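Local coordinates for protein alpha-fucosidase (Bifidobacterium bifidum, PDB 2EAB) that probably hydrolyses alpha-1,2-linked L-fucose from glycans, as the calcium-containing catalytic part of a longer bifidobacterial 1,2-alpha-L-fucosidase, at residues N56-G61 and A184-N189; F74-L79 and A280-K285; L79-P84 and Q133-N138; L137-I142 and Y242-K247. All blocks are in the same frame, centred on the assembly; numbering follows the deposited sequence.

From the N terminus, the chain turns at N56-G61 from strand 52-55 into strand 59-63 of the seven-stranded sheet, and interaction 1 closes a long loop at A184-N189, the turn between strands 176-185 and 190-197 of the nine-stranded sheet. Interaction 2 starts inside that loop, at F74-L79, and ends beyond it at A280-K285, so the two cross. Interaction 3 is nested within both, closing the shortest loop between L79-P84 and Q133-N138. Interaction 4 begins where interaction 3 ends, crosses interaction 1 and nests inside interaction 2. Interactions 1, 2 and 4 tie the two sheets of the N-terminal beta-sandwich face to face or at their margins, while interaction 3 joins the loops beside neighbouring strands 69-76 and 140-145.

Interaction 1. Residues N56-G61 and A184-N189; sequences NGKIGG and ASNPDN
A first torsion of 69° places the amide of Asn56 between its own backbone nitrogen and carbonyl carbon, where its two ends can work in different directions. ND2 points across to Ser185 O, 3.0 Å away, in a nearly straight bond (168° at the hydrogen); the oxygen lies in the plane of the Asn56 amide, but the donor stands above the plane of the Ser185 carbonyl. OD1 turns back on its own chain and accepts from Lys58 N at 2.9 Å and Ile59 N at 2.8 Å, which reach it from opposite faces of the amide, an Asx turn combined with an Asx motif. The second segment answers with Asn186: its CG lies opposite the backbone nitrogen (-170°), which carries ND2 to the Asn56 carbonyl oxygen at 2.8 Å. That same nitrogen is also bonded to Asn390 OD1. Farther out, the Lys58 chain bends at its third torsion and runs across Asn189 at about a right angle, its NZ making a weak bond of 3.0 Å to OD1. One water joins NZ to Asn186 O, and another joins it to Asn189 ND2. The methyl of Ala184, at the end of strand 176-185, packs against Asn56 CB at 3.9 Å. Gly57, next to Asn56 in the chain, belongs to the calcium site, and its positive phi suits glycine. Two asparagine amides thus satisfy backbone groups on both segments and probably fix the bend that precedes strand 59-63, whereas the lysine, linked largely through water, grips the outer side less firmly.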
loop_
_atom_site.group_PDB
_atom_site.type_symbol
_atom_site.label_atom_id
_atom_site.label_comp_id
_atom_site.label_asym_id
_atom_site.label_seq_id
_atom_site.Cartn_x
_atom_site.Cartn_y
_atom_site.Cartn_z
ATOM N N ASN A 56 -13.170 8.994 1.774
ATOM C CA ASN A 56 -13.381 9.168 0.340
ATOM C C ASN A 56 -12.065 9.315 -0.427
ATOM O O ASN A 56 -12.041 9.844 -1.536
ATOM C CB ASN A 56 -14.317 10.356 0.061
ATOM C CG ASN A 56 -13.687 11.701 0.389
ATOM O OD1 ASN A 56 -12.549 11.779 0.849
ATOM N ND2 ASN A 56 -14.430 12.773 0.143
ATOM N N GLY A 57 -10.977 8.842 0.177
ATOM C CA GLY A 57 -9.634 8.989 -0.383
ATOM C C GLY A 57 -8.947 10.280 0.020
ATOM O O GLY A 57 -7.735 10.430 -0.190
ATOM N N LYS A 58 -9.716 11.211 0.587
ATOM C CA LYS A 58 -9.212 12.545 0.910
ATOM C C LYS A 58 -9.500 12.917 2.360
ATOM O O LYS A 58 -8.575 13.178 3.126
ATOM C CB LYS A 58 -9.758 13.583 -0.067
ATOM C CG LYS A 58 -9.329 13.314 -1.504
ATOM C CD LYS A 58 -9.848 14.351 -2.461
ATOM C CE LYS A 58 -11.258 14.035 -2.914
ATOM N NZ LYS A 58 -11.759 15.130 -3.775
ATOM N N ILE A 59 -10.775 12.935 2.742
ATOM C CA ILE A 59 -11.147 13.049 4.147
ATOM C C ILE A 59 -11.526 11.682 4.698
ATOM O O ILE A 59 -12.015 10.812 3.969
ATOM C CB ILE A 59 -12.278 14.085 4.405
ATOM C CG1 ILE A 59 -13.520 13.795 3.549
ATOM C CG2 ILE A 59 -11.751 15.507 4.201
ATOM C CD1 ILE A 59 -14.696 14.720 3.830
ATOM N N GLY A 60 -11.278 11.501 5.990
ATOM C CA GLY A 60 -11.579 10.252 6.654
ATOM C C GLY A 60 -12.099 10.471 8.053
ATOM O O GLY A 60 -11.791 11.477 8.703
ATOM N N GLY A 61 -12.895 9.512 8.511
ATOM C CA GLY A 61 -13.338 9.467 9.889
ATOM C C GLY A 61 -13.060 8.114 10.502
ATOM O O GLY A 61 -12.950 7.109 9.795
ATOM N N ALA A 184 -18.297 9.039 3.748
ATOM C CA ALA A 184 -17.587 10.094 3.042
ATOM C C ALA A 184 -17.684 9.812 1.559
ATOM O O ALA A 184 -17.147 8.816 1.063
ATOM C CB ALA A 184 -16.138 10.174 3.488
ATOM N N SER A 185 -18.400 10.688 0.864
ATOM C CA SER A 185 -18.657 10.539 -0.551
ATOM C C SER A 185 -17.493 11.039 -1.387
ATOM O O SER A 185 -17.009 12.154 -1.185
ATOM C CB SER A 185 -19.914 11.313 -0.926
ATOM O OG SER A 185 -20.042 11.385 -2.332
ATOM N N ASN A 186 -17.054 10.215 -2.334
ATOM C CA ASN A 186 -16.099 10.677 -3.328
ATOM C C ASN A 186 -16.764 11.578 -4.390
ATOM O O ASN A 186 -16.277 12.681 -4.628
ATOM C CB ASN A 186 -15.310 9.513 -3.943
ATOM C CG ASN A 186 -14.149 9.986 -4.795
ATOM O OD1 ASN A 186 -14.286 10.139 -6.005
ATOM N ND2 ASN A 186 -13.005 10.243 -4.162
ATOM N N PRO A 187 -17.894 11.142 -5.002
ATOM C CA PRO A 187 -18.544 12.000 -6.006
ATOM C C PRO A 187 -18.886 13.413 -5.529
ATOM O O PRO A 187 -18.732 14.364 -6.291
ATOM C CB PRO A 187 -19.832 11.239 -6.344
ATOM C CG PRO A 187 -19.525 9.838 -6.052
ATOM C CD PRO A 187 -18.608 9.857 -4.861
ATOM N N ASP A 188 -19.346 13.543 -4.289
ATOM C CA ASP A 188 -19.741 14.849 -3.763
ATOM C C ASP A 188 -18.728 15.438 -2.785
ATOM O O ASP A 188 -18.950 16.509 -2.214
ATOM C CB ASP A 188 -21.152 14.781 -3.176
ATOM C CG ASP A 188 -22.213 14.681 -4.256
ATOM O OD1 ASP A 188 -22.279 15.598 -5.101
ATOM O OD2 ASP A 188 -22.958 13.680 -4.280
ATOM N N ASN A 189 -17.609 14.734 -2.625
ATOM C CA ASN A 189 -16.455 15.228 -1.876
ATOM C C ASN A 189 -16.798 15.736 -0.475
ATOM O O ASN A 189 -16.342 16.805 -0.052
ATOM C CB ASN A 189 -15.721 16.304 -2.677
ATOM C CG ASN A 189 -14.328 16.543 -2.161
ATOM O OD1 ASN A 189 -13.711 15.638 -1.602
ATOM N ND2 ASN A 189 -13.828 17.757 -2.332
HETATM O O HOH W 1 -14.118 14.181 -4.848
HETATM O O HOH W 2 -11.097 17.343 -1.768
#

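Interaction 2. Residues F74-L79 and A280-K285; sequences FNEETL and AATDYK. With CA (calcium ion), chain C.
Ala280 begins the contact with its methyl, which sits at the edge of the Phe74 ring, near its plane and 3.7 Å from CE2. A water carries the link from Ala280 O to Glu76 OE1, and a second water connects the same carboxylate oxygen to the backbone nitrogen of Thr282. Here the two strands belong to different sheets of the beta-sandwich: their local axes pass 7.9 Å apart and cross at -41°, so side chains and water, not paired backbones, fill the interval. Thr282 OG1 donates to Thr78 OG1 over 2.6 Å, and Thr78 OG1 donates in turn to the syn lone pair of Glu76 OE2, also at 2.6 Å. Thr78 N meets that carboxylate oxygen from above its plane, so two bonds from one residue hold it. Glu77, between Glu76 and Thr78 in the type I turn 76-79, reaches the calcium ion through OE2 at 2.7 Å. Thr282 CG2 touches Leu79 CD1 at 3.9 Å. Thr282 OG1 also accepts from Tyr284 N, an ST turn that swings the chain round past Asp283. Tyr284 lays its CB 3.5 Å from Thr78 CB and its ring obliquely against Thr78 CG2, while its hydroxyl bonds to Ala489 O.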
loop_
_atom_site.group_PDB
_atom_site.type_symbol
_atom_site.label_atom_id
_atom_site.label_comp_id
_atom_site.label_asym_id
_atom_site.label_seq_id
_atom_site.Cartn_x
_atom_site.Cartn_y
_atom_site.Cartn_z
ATOM N N PHE A 74 -11.039 12.743 12.986
ATOM C CA PHE A 74 -11.104 13.324 11.649
ATOM C C PHE A 74 -9.732 13.536 11.024
ATOM O O PHE A 74 -8.795 13.976 11.702
ATOM C CB PHE A 74 -11.871 14.653 11.698
ATOM C CG PHE A 74 -12.161 15.236 10.346
ATOM C CD1 PHE A 74 -13.269 14.820 9.616
ATOM C CD2 PHE A 74 -11.312 16.186 9.789
ATOM C CE1 PHE A 74 -13.534 15.353 8.359
ATOM C CE2 PHE A 74 -11.569 16.719 8.529
ATOM C CZ PHE A 74 -12.684 16.297 7.813
ATOM N N ASN A 75 -9.644 13.236 9.726
ATOM C CA ASN A 75 -8.424 13.399 8.942
ATOM C C ASN A 75 -8.698 14.019 7.585
ATOM O O ASN A 75 -9.759 13.803 6.983
ATOM C CB ASN A 75 -7.774 12.039 8.671
ATOM C CG ASN A 75 -7.017 11.495 9.859
ATOM O OD1 ASN A 75 -5.892 11.921 10.148
ATOM N ND2 ASN A 75 -7.607 10.535 10.534
ATOM N N GLU A 76 -7.713 14.759 7.088
ATOM C CA GLU A 76 -7.631 15.090 5.667
ATOM C C GLU A 76 -6.205 14.779 5.199
ATOM O O GLU A 76 -5.225 15.133 5.871
ATOM C CB GLU A 76 -8.010 16.550 5.401
ATOM C CG GLU A 76 -8.485 16.830 3.966
ATOM C CD GLU A 76 -7.376 17.187 2.988
ATOM O OE1 GLU A 76 -7.681 17.295 1.771
ATOM O OE2 GLU A 76 -6.218 17.373 3.427
ATOM N N GLU A 77 -6.107 14.141 4.035
ATOM C CA GLU A 77 -4.864 13.523 3.551
ATOM C C GLU A 77 -3.679 14.474 3.387
ATOM O O GLU A 77 -2.534 14.024 3.394
ATOM C CB GLU A 77 -5.114 12.806 2.219
ATOM C CG GLU A 77 -5.587 13.762 1.128
ATOM C CD GLU A 77 -5.514 13.224 -0.284
ATOM O OE1 GLU A 77 -6.086 13.905 -1.163
ATOM O OE2 GLU A 77 -4.892 12.165 -0.527
ATOM N N THR A 78 -3.948 15.765 3.202
ATOM C CA THR A 78 -2.868 16.714 2.931
ATOM C C THR A 78 -2.405 17.518 4.141
ATOM O O THR A 78 -1.580 18.422 3.989
ATOM C CB THR A 78 -3.209 17.698 1.775
ATOM O OG1 THR A 78 -4.248 18.600 2.181
ATOM C CG2 THR A 78 -3.641 16.949 0.518
ATOM N N LEU A 79 -2.908 17.195 5.335
ATOM C CA LEU A 79 -2.515 17.942 6.532
ATOM C C LEU A 79 -1.158 17.445 7.010
ATOM O O LEU A 79 -1.048 16.587 7.888
ATOM C CB LEU A 79 -3.580 17.871 7.631
ATOM C CG LEU A 79 -3.417 18.963 8.699
ATOM C CD1 LEU A 79 -3.809 20.339 8.155
ATOM C CD2 LEU A 79 -4.226 18.640 9.931
ATOM N N ALA A 280 -13.503 19.580 4.338
ATOM C CA ALA A 280 -12.237 20.134 4.789
ATOM C C ALA A 280 -11.263 20.194 3.631
ATOM O O ALA A 280 -11.356 19.404 2.684
ATOM C CB ALA A 280 -11.662 19.306 5.920
ATOM N N ALA A 281 -10.327 21.132 3.710
ATOM C CA ALA A 281 -9.284 21.276 2.705
ATOM C C ALA A 281 -8.121 22.071 3.251
ATOM O O ALA A 281 -8.250 22.809 4.239
ATOM C CB ALA A 281 -9.819 21.966 1.467
ATOM N N THR A 282 -6.983 21.911 2.583
ATOM C CA THR A 282 -5.827 22.763 2.777
ATOM C C THR A 282 -5.467 23.383 1.432
ATOM O O THR A 282 -6.063 23.040 0.401
ATOM C CB THR A 282 -4.592 21.982 3.283
ATOM O OG1 THR A 282 -4.026 21.231 2.202
ATOM C CG2 THR A 282 -4.938 21.051 4.439
ATOM N N ASP A 283 -4.480 24.275 1.449
ATOM C CA ASP A 283 -3.897 24.802 0.219
ATOM C C ASP A 283 -2.670 24.007 -0.255
ATOM O O ASP A 283 -1.867 24.517 -1.032
ATOM C CB ASP A 283 -3.576 26.304 0.354
ATOM C CG ASP A 283 -2.448 26.591 1.332
ATOM O OD1 ASP A 283 -2.218 25.784 2.254
ATOM O OD2 ASP A 283 -1.800 27.651 1.182
ATOM N N TYR A 284 -2.527 22.764 0.211
ATOM C CA TYR A 284 -1.485 21.876 -0.308
ATOM C C TYR A 284 -1.637 21.691 -1.815
ATOM O O TYR A 284 -2.754 21.632 -2.325
ATOM C CB TYR A 284 -1.553 20.496 0.363
ATOM C CG TYR A 284 -0.588 19.507 -0.251
ATOM C CD1 TYR A 284 0.746 19.488 0.143
ATOM C CD2 TYR A 284 -0.996 18.618 -1.250
ATOM C CE1 TYR A 284 1.658 18.614 -0.435
ATOM C CE2 TYR A 284 -0.095 17.732 -1.836
ATOM C CZ TYR A 284 1.226 17.733 -1.422
ATOM O OH TYR A 284 2.115 16.853 -2.010
ATOM N N LYS A 285 -0.518 21.587 -2.524
ATOM C CA LYS A 285 -0.543 21.060 -3.887
ATOM C C LYS A 285 0.735 20.278 -4.106
ATOM O O LYS A 285 1.797 20.691 -3.648
ATOM C CB LYS A 285 -0.674 22.184 -4.918
ATOM C CG LYS A 285 -0.991 21.712 -6.334
ATOM C CD LYS A 285 -1.235 22.895 -7.265
ATOM C CE LYS A 285 -1.405 22.476 -8.723
ATOM N NZ LYS A 285 -2.556 21.558 -8.930
HETATM CA CA CA C . -4.959 9.588 0.191
HETATM O O HOH W 3 -6.833 19.633 0.677
HETATM O O HOH W 4 -10.351 17.392 1.035
#

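Interaction 3. Residues L79-P84 and Q133-N138; sequences LWTGGP and QGNYLN
The indole of Trp80 lies over the peptide that joins Asn135 to Tyr136: Asn135 C sits beneath one face, only 3.3 Å from CE3, with Tyr136 N under the same face, both offset toward the rim. The CB of Tyr136 continues this cover, 4.2 Å from the centroid of the five-membered ring in a CH-pi contact. From there, on a trans first torsion (-175°), the Tyr136 side chain runs across that of Trp80 at about a right angle, and its ring meets the indole obliquely, with planes at 46° and CD1 3.6 Å from Trp80 NE1. The phenol hydroxyl is held by Ile400 O. On the other side of the two chains, Leu79 and Leu137 come together, CD2 of the former 3.9 Å from CB of the latter, and Thr81 CG2 crosses Leu137 at about a right angle; Leu235 touches all three residues. Thr81 lies alongside Asn135, pointing the same way, and its OG1 accepts from Asn135 N at 3.1 Å, with Asp407 O as a further partner. Backbone bonds fix this arrangement: Leu137 N reaches Leu79 O at 3.0 Å, and Thr81 N reaches Asn135 O. Beyond them, Gly134 CA makes a CA-H...O contact with Thr81 O. The pattern is that of a single antiparallel bridge, with Trp80 and Tyr136 as its non-hydrogen-bonded pair. It extends the pairing of strands 69-76 and 140-145 into their connecting loops, which meet the family 95 catalytic region through Asp407, Ile400 and Phe419, whose ring meets that of Trp80 with the planes about 15° apart.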
loop_
_atom_site.group_PDB
_atom_site.type_symbol
_atom_site.label_atom_id
_atom_site.label_comp_id
_atom_site.label_asym_id
_atom_site.label_seq_id
_atom_site.Cartn_x
_atom_site.Cartn_y
_atom_site.Cartn_z
ATOM N N LEU A 79 -2.908 17.195 5.335
ATOM C CA LEU A 79 -2.515 17.942 6.532
ATOM C C LEU A 79 -1.158 17.445 7.010
ATOM O O LEU A 79 -1.048 16.587 7.888
ATOM C CB LEU A 79 -3.580 17.871 7.631
ATOM C CG LEU A 79 -3.417 18.963 8.699
ATOM C CD1 LEU A 79 -3.809 20.339 8.155
ATOM C CD2 LEU A 79 -4.226 18.640 9.931
ATOM N N TRP A 80 -0.129 18.016 6.391
ATOM C CA TRP A 80 1.255 17.602 6.538
ATOM C C TRP A 80 2.113 18.793 6.952
ATOM O O TRP A 80 2.100 19.828 6.286
ATOM C CB TRP A 80 1.756 17.096 5.179
ATOM C CG TRP A 80 1.715 15.614 4.976
ATOM C CD1 TRP A 80 0.690 14.855 4.476
ATOM C CD2 TRP A 80 2.789 14.718 5.238
ATOM N NE1 TRP A 80 1.075 13.528 4.424
ATOM C CE2 TRP A 80 2.361 13.422 4.889
ATOM C CE3 TRP A 80 4.088 14.894 5.731
ATOM C CZ2 TRP A 80 3.186 12.300 5.034
ATOM C CZ3 TRP A 80 4.903 13.790 5.874
ATOM C CH2 TRP A 80 4.448 12.508 5.530
ATOM N N THR A 81 2.850 18.649 8.049
ATOM C CA THR A 81 3.902 19.608 8.375
ATOM C C THR A 81 5.149 19.298 7.538
ATOM O O THR A 81 5.196 18.293 6.832
ATOM C CB THR A 81 4.262 19.586 9.871
ATOM O OG1 THR A 81 4.646 18.260 10.239
ATOM C CG2 THR A 81 3.092 20.048 10.739
ATOM N N GLY A 82 6.151 20.170 7.623
ATOM C CA GLY A 82 7.376 20.052 6.843
ATOM C C GLY A 82 7.315 20.813 5.531
ATOM O O GLY A 82 6.340 21.510 5.237
ATOM N N GLY A 83 8.374 20.685 4.738
ATOM C CA GLY A 83 8.378 21.234 3.390
ATOM C C GLY A 83 8.702 22.715 3.332
ATOM O O GLY A 83 9.136 23.313 4.319
ATOM N N PRO A 84 8.487 23.338 2.163
ATOM C CA PRO A 84 8.823 24.747 2.023
ATOM C C PRO A 84 8.051 25.582 3.043
ATOM O O PRO A 84 6.873 25.327 3.300
ATOM C CB PRO A 84 8.408 25.075 0.584
ATOM C CG PRO A 84 7.460 24.002 0.196
ATOM C CD PRO A 84 7.897 22.783 0.936
ATOM N N GLN A 133 11.401 17.886 7.705
ATOM C CA GLN A 133 10.850 16.609 7.293
ATOM C C GLN A 133 9.340 16.615 7.500
ATOM O O GLN A 133 8.578 16.287 6.592
ATOM C CB GLN A 133 11.483 15.473 8.081
ATOM C CG GLN A 133 11.020 14.109 7.597
ATOM C CD GLN A 133 11.829 12.958 8.158
ATOM O OE1 GLN A 133 12.828 13.150 8.867
ATOM N NE2 GLN A 133 11.408 11.744 7.825
ATOM N N GLY A 134 8.916 17.000 8.700
ATOM C CA GLY A 134 7.507 17.018 9.037
ATOM C C GLY A 134 6.919 15.627 9.126
ATOM O O GLY A 134 7.639 14.636 9.228
ATOM N N ASN A 135 5.593 15.575 9.128
ATOM C CA ASN A 135 4.841 14.339 9.266
ATOM C C ASN A 135 3.370 14.590 8.981
ATOM O O ASN A 135 2.949 15.737 8.817
ATOM C CB ASN A 135 5.069 13.669 10.639
ATOM C CG ASN A 135 4.557 14.489 11.833
ATOM O OD1 ASN A 135 4.209 15.671 11.737
ATOM N ND2 ASN A 135 4.522 13.835 12.982
ATOM N N TYR A 136 2.610 13.506 8.882
ATOM C CA TYR A 136 1.168 13.560 8.729
ATOM C C TYR A 136 0.518 13.819 10.080
ATOM O O TYR A 136 0.892 13.191 11.070
ATOM C CB TYR A 136 0.687 12.216 8.208
ATOM C CG TYR A 136 -0.787 12.136 7.877
ATOM C CD1 TYR A 136 -1.365 13.023 6.978
ATOM C CD2 TYR A 136 -1.591 11.139 8.425
ATOM C CE1 TYR A 136 -2.709 12.929 6.640
ATOM C CE2 TYR A 136 -2.943 11.039 8.103
ATOM C CZ TYR A 136 -3.490 11.935 7.205
ATOM O OH TYR A 136 -4.815 11.839 6.851
ATOM N N LEU A 137 -0.461 14.721 10.103
ATOM C CA LEU A 137 -1.167 15.095 11.331
ATOM C C LEU A 137 -2.588 14.572 11.377
ATOM O O LEU A 137 -3.328 14.708 10.398
ATOM C CB LEU A 137 -1.292 16.617 11.429
ATOM C CG LEU A 137 -0.057 17.504 11.511
ATOM C CD1 LEU A 137 -0.446 18.965 11.538
ATOM C CD2 LEU A 137 0.777 17.165 12.703
ATOM N N ASN A 138 -2.998 14.042 12.530
ATOM C CA ASN A 138 -4.422 13.980 12.829
ATOM C C ASN A 138 -4.960 15.407 12.755
ATOM O O ASN A 138 -4.379 16.319 13.346
ATOM C CB ASN A 138 -4.683 13.403 14.216
ATOM C CG ASN A 138 -6.101 13.664 14.690
ATOM O OD1 ASN A 138 -7.068 13.118 14.145
ATOM N ND2 ASN A 138 -6.239 14.526 15.683
HETATM O O HOH W 5 6.612 16.785 5.267
#

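Interaction 4. Residues L137-I142 and Y242-K247; sequences LNWGDI and YNSQIK
Trp139 bridges two backbones whose CA atoms, its own and that of Tyr242, are 9.3 Å apart, and it does so from a classic beta bulge, in which it and Gly140 together face Phe74 on the neighbouring strand. The two segments run within 11° of the same direction, yet no direct hydrogen bond joins them, because they belong to opposite sheets of the sandwich. A chi1 near 180° (-177°) stretches the indole away from its own nitrogen, over to strand 241-250, and sets its far rim against it, CH2 lying 3.6 Å from Tyr242 CB and CZ2 3.7 Å from Ser244 CB. The ring of Tyr242 turns its edge toward the indole face in a T-shaped pair, the planes at 81° and the centroids 5.8 Å apart; its hydroxyl bonds to Glu220. Phe74 also makes an edge-to-face contact with this indole. At the nitrogen edge, a water lying in the plane of the indole accepts from Trp139 NE1 at 2.9 Å and bonds to Ser244 OG at 2.7 Å. Farther along, Ile142 CG2 meets Ile246 CD1 at 4.1 Å. The mixture implies a largely apolar union between the sheets, with the one indole N-H satisfied through a bridging water.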
loop_
_atom_site.group_PDB
_atom_site.type_symbol
_atom_site.label_atom_id
_atom_site.label_comp_id
_atom_site.label_asym_id
_atom_site.label_seq_id
_atom_site.Cartn_x
_atom_site.Cartn_y
_atom_site.Cartn_z
ATOM N N LEU A 137 -0.461 14.721 10.103
ATOM C CA LEU A 137 -1.167 15.095 11.331
ATOM C C LEU A 137 -2.588 14.572 11.377
ATOM O O LEU A 137 -3.328 14.708 10.398
ATOM C CB LEU A 137 -1.292 16.617 11.429
ATOM C CG LEU A 137 -0.057 17.504 11.511
ATOM C CD1 LEU A 137 -0.446 18.965 11.538
ATOM C CD2 LEU A 137 0.777 17.165 12.703
ATOM N N ASN A 138 -2.998 14.042 12.530
ATOM C CA ASN A 138 -4.422 13.980 12.829
ATOM C C ASN A 138 -4.960 15.407 12.755
ATOM O O ASN A 138 -4.379 16.319 13.346
ATOM C CB ASN A 138 -4.683 13.403 14.216
ATOM C CG ASN A 138 -6.101 13.664 14.690
ATOM O OD1 ASN A 138 -7.068 13.118 14.145
ATOM N ND2 ASN A 138 -6.239 14.526 15.683
ATOM N N TRP A 139 -6.056 15.604 12.029
ATOM C CA TRP A 139 -6.657 16.928 11.906
ATOM C C TRP A 139 -7.288 17.326 13.241
ATOM O O TRP A 139 -6.974 18.385 13.802
ATOM C CB TRP A 139 -7.688 16.938 10.777
ATOM C CG TRP A 139 -8.331 18.267 10.502
ATOM C CD1 TRP A 139 -9.137 18.986 11.340
ATOM C CD2 TRP A 139 -8.252 19.011 9.285
ATOM N NE1 TRP A 139 -9.549 20.141 10.722
ATOM C CE2 TRP A 139 -9.019 20.184 9.462
ATOM C CE3 TRP A 139 -7.595 18.809 8.065
ATOM C CZ2 TRP A 139 -9.159 21.144 8.460
ATOM C CZ3 TRP A 139 -7.734 19.764 7.070
ATOM C CH2 TRP A 139 -8.510 20.919 7.274
ATOM N N GLY A 140 -8.160 16.461 13.751
ATOM C CA GLY A 140 -8.830 16.684 15.023
ATOM C C GLY A 140 -9.939 15.674 15.197
ATOM O O GLY A 140 -9.783 14.499 14.837
ATOM N N ASP A 141 -11.056 16.136 15.747
ATOM C CA ASP A 141 -12.221 15.290 15.986
ATOM C C ASP A 141 -13.508 16.059 15.754
ATOM O O ASP A 141 -13.541 17.279 15.894
ATOM C CB ASP A 141 -12.239 14.768 17.426
ATOM C CG ASP A 141 -10.994 13.990 17.791
ATOM O OD1 ASP A 141 -11.008 12.750 17.648
ATOM O OD2 ASP A 141 -10.008 14.623 18.228
ATOM N N ILE A 142 -14.557 15.327 15.389
ATOM C CA ILE A 142 -15.928 15.815 15.446
ATOM C C ILE A 142 -16.556 15.224 16.704
ATOM O O ILE A 142 -16.554 14.004 16.887
ATOM C CB ILE A 142 -16.747 15.376 14.206
ATOM C CG1 ILE A 142 -16.069 15.860 12.917
ATOM C CG2 ILE A 142 -18.195 15.889 14.297
ATOM C CD1 ILE A 142 -16.578 15.190 11.653
ATOM N N TYR A 242 -5.537 25.642 6.514
ATOM C CA TYR A 242 -6.540 24.601 6.695
ATOM C C TYR A 242 -7.900 25.203 7.028
ATOM O O TYR A 242 -7.990 26.272 7.640
ATOM C CB TYR A 242 -6.109 23.571 7.748
ATOM C CG TYR A 242 -5.920 24.118 9.148
ATOM C CD1 TYR A 242 -6.989 24.187 10.042
ATOM C CD2 TYR A 242 -4.666 24.545 9.584
ATOM C CE1 TYR A 242 -6.818 24.685 11.336
ATOM C CE2 TYR A 242 -4.486 25.039 10.872
ATOM C CZ TYR A 242 -5.560 25.106 11.740
ATOM O OH TYR A 242 -5.356 25.601 13.006
ATOM N N ASN A 243 -8.952 24.501 6.621
ATOM C CA ASN A 243 -10.320 24.967 6.775
ATOM C C ASN A 243 -11.242 23.757 6.804
ATOM O O ASN A 243 -11.194 22.909 5.908
ATOM C CB ASN A 243 -10.680 25.906 5.612
ATOM C CG ASN A 243 -12.042 26.572 5.774
ATOM O OD1 ASN A 243 -13.077 25.911 5.758
ATOM N ND2 ASN A 243 -12.041 27.897 5.901
ATOM N N SER A 244 -12.060 23.666 7.847
ATOM C CA SER A 244 -13.110 22.660 7.900
ATOM C C SER A 244 -14.437 23.311 8.263
ATOM O O SER A 244 -14.477 24.303 9.005
ATOM C CB SER A 244 -12.765 21.548 8.890
ATOM O OG SER A 244 -12.818 22.006 10.231
ATOM N N GLN A 245 -15.517 22.755 7.724
ATOM C CA GLN A 245 -16.857 23.291 7.944
ATOM C C GLN A 245 -17.868 22.185 8.149
ATOM O O GLN A 245 -17.804 21.143 7.487
ATOM C CB GLN A 245 -17.283 24.183 6.777
ATOM C CG GLN A 245 -16.459 25.455 6.671
ATOM C CD GLN A 245 -16.802 26.310 5.480
ATOM O OE1 GLN A 245 -17.970 26.472 5.117
ATOM N NE2 GLN A 245 -15.775 26.886 4.867
ATOM N N ILE A 246 -18.787 22.421 9.085
ATOM C CA ILE A 246 -19.914 21.532 9.333
ATOM C C ILE A 246 -21.194 22.329 9.132
ATOM O O ILE A 246 -21.448 23.309 9.841
ATOM C CB ILE A 246 -19.904 20.922 10.760
ATOM C CG1 ILE A 246 -18.580 20.189 11.032
ATOM C CG2 ILE A 246 -21.132 20.016 10.961
ATOM C CD1 ILE A 246 -18.505 19.466 12.372
ATOM N N LYS A 247 -21.977 21.912 8.144
ATOM C CA LYS A 247 -23.275 22.511 7.858
ATOM C C LYS A 247 -24.359 21.597 8.419
ATOM O O LYS A 247 -24.438 20.422 8.058
ATOM C CB LYS A 247 -23.437 22.696 6.347
ATOM C CG LYS A 247 -24.722 23.389 5.918
ATOM C CD LYS A 247 -24.809 23.452 4.406
ATOM C CE LYS A 247 -26.039 24.217 3.938
ATOM N NZ LYS A 247 -25.981 25.665 4.276
HETATM O O HOH W 6 -11.468 21.345 12.521
#